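Local coordinates for protein peptidase M42 (PDB 5DS0) that probably acts as a self-assembling, metal-dependent TET aminopeptidase of the M42 family, removing residues from the N-termini of peptides, at residues C[67-72]-C[159-164]. Numbering follows the deposited sequence.
Sequences TDEVGF and IVPWSP
F72 and I159 meet as an antiparallel, hydrogen-bonded pair where the first strand of a closed six-stranded barrel, 71-77, meets the last, 158-161. The barrel is the smaller domain of the M42 fold, and the two strands belong to the crossings by which the chain enters it from the catalytic domain and leaves again. Two backbone bonds hold the pair: F72 N to I159 O is nearly straight, 168° at the hydrogen, whereas I159 N to F72 O, at 2.8 Å, is more bent. Both side chains leave the same face of the sheet and cross at about a right angle, F72 CB lying 3.8 Å from I159 CB. With its CG1 anti to the carbonyl carbon (chi1 -48°), I159 brings I159 CD1 beside F72 CB, while its other branch, CG2, approaches the ring obliquely at F72 CD1. V101 of strand 100-105 packs against both residues, and the F72 ring also stacks with W91.

Ahead of G71 the 67-70 loop swings away from 158-161, and the E69 side chain reaches back across. Its CG sits between the backbone N and the carbonyl carbon (chi1 58°), and from there the extended chain carries the carboxylate over to 159-164. The E69 side chain crosses that of V160 at about a right angle, OE2 standing 3.6 Å from V160 CG1. The charge itself is met elsewhere: OE2 forms salt bridges with R182 and K177 and accepts a bond from G18 N, which probably favours the ionised carboxylate. Of its neighbours in sequence, D68 accepts a hydrogen bond at its O from ND1 of the cobalt ligand H66, and the V70 side chain lies about 5 Å from a bound cobalt ion. P161 closes the contact, its CD 3.8 Å from V70 O and 3.9 Å from E69 OE1.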
# COMPACT_ATOMS: atom_id res chain seq x y z
N THR C 67 44.42 -10.92 -6.36
CA THR C 67 44.97 -9.62 -6.01
C THR C 67 44.12 -8.47 -6.47
O THR C 67 44.42 -7.31 -6.16
CB THR C 67 46.35 -9.44 -6.61
OG1 THR C 67 46.28 -9.69 -8.03
CG2 THR C 67 47.34 -10.39 -5.98
N ASP C 68 43.09 -8.74 -7.26
CA ASP C 68 42.16 -7.66 -7.60
C ASP C 68 41.31 -7.32 -6.39
O ASP C 68 41.03 -8.17 -5.54
CB ASP C 68 41.29 -7.99 -8.83
CG ASP C 68 40.32 -9.13 -8.60
OD1 ASP C 68 40.73 -10.17 -8.05
OD2 ASP C 68 39.15 -9.00 -9.02
N GLU C 69 40.95 -6.05 -6.30
CA GLU C 69 40.09 -5.54 -5.25
C GLU C 69 38.84 -4.94 -5.88
O GLU C 69 38.84 -4.51 -7.03
CB GLU C 69 40.80 -4.46 -4.43
CG GLU C 69 41.29 -3.27 -5.27
CD GLU C 69 41.98 -2.19 -4.48
OE1 GLU C 69 41.39 -1.72 -3.47
OE2 GLU C 69 43.10 -1.80 -4.88
N VAL C 70 37.78 -4.88 -5.11
CA VAL C 70 36.61 -4.17 -5.60
C VAL C 70 37.00 -2.73 -5.82
O VAL C 70 37.83 -2.18 -5.11
CB VAL C 70 35.41 -4.30 -4.65
CG1 VAL C 70 34.97 -5.76 -4.57
CG2 VAL C 70 35.73 -3.75 -3.26
N GLY C 71 36.40 -2.13 -6.85
CA GLY C 71 36.71 -0.77 -7.25
C GLY C 71 35.63 -0.17 -8.12
O GLY C 71 34.47 -0.56 -8.05
N PHE C 72 36.01 0.82 -8.91
CA PHE C 72 35.07 1.48 -9.83
C PHE C 72 35.80 1.85 -11.11
O PHE C 72 37.02 1.73 -11.21
CB PHE C 72 34.45 2.74 -9.20
CG PHE C 72 34.17 2.61 -7.74
CD1 PHE C 72 35.15 2.90 -6.81
CD2 PHE C 72 32.94 2.18 -7.29
CE1 PHE C 72 34.91 2.77 -5.45
CE2 PHE C 72 32.70 2.05 -5.93
CZ PHE C 72 33.68 2.35 -5.01
N ILE C 159 39.34 3.16 -10.83
CA ILE C 159 39.17 3.86 -9.56
C ILE C 159 39.25 2.88 -8.41
O ILE C 159 38.67 1.79 -8.46
CB ILE C 159 37.80 4.54 -9.49
CG1 ILE C 159 37.52 5.33 -10.78
CG2 ILE C 159 37.73 5.46 -8.28
CD1 ILE C 159 36.12 5.90 -10.86
N VAL C 160 39.97 3.25 -7.36
CA VAL C 160 39.99 2.46 -6.14
C VAL C 160 39.64 3.29 -4.92
O VAL C 160 39.76 4.51 -4.94
CB VAL C 160 41.35 1.82 -5.84
CG1 VAL C 160 41.72 0.82 -6.92
CG2 VAL C 160 42.42 2.89 -5.68
N PRO C 161 39.22 2.62 -3.85
CA PRO C 161 39.07 3.29 -2.58
C PRO C 161 40.39 3.86 -2.10
O PRO C 161 41.44 3.29 -2.36
CB PRO C 161 38.61 2.16 -1.64
CG PRO C 161 38.05 1.11 -2.53
CD PRO C 161 38.85 1.19 -3.78
N TRP C 162 40.33 4.96 -1.36
CA TRP C 162 41.50 5.49 -0.67
C TRP C 162 41.44 5.06 0.78
O TRP C 162 40.50 5.42 1.49
CB TRP C 162 41.51 7.01 -0.75
CG TRP C 162 42.76 7.59 -0.18
CD1 TRP C 162 43.96 7.77 -0.82
CD2 TRP C 162 42.94 8.07 1.16
NE1 TRP C 162 44.87 8.31 0.04
CE2 TRP C 162 44.27 8.51 1.26
CE3 TRP C 162 42.11 8.16 2.28
CZ2 TRP C 162 44.79 9.04 2.44
CZ3 TRP C 162 42.62 8.70 3.45
CH2 TRP C 162 43.95 9.13 3.52
N SER C 163 42.43 4.30 1.22
CA SER C 163 42.38 3.66 2.54
C SER C 163 43.75 3.22 3.04
O SER C 163 44.26 2.18 2.64
CB SER C 163 41.47 2.44 2.47
OG SER C 163 41.23 1.92 3.76
N PRO C 164 44.36 4.01 3.92
CA PRO C 164 45.70 3.68 4.40
C PRO C 164 45.73 2.45 5.27
O PRO C 164 44.75 2.13 5.95
CB PRO C 164 46.08 4.88 5.26
CG PRO C 164 45.12 5.96 4.92
CD PRO C 164 43.86 5.28 4.47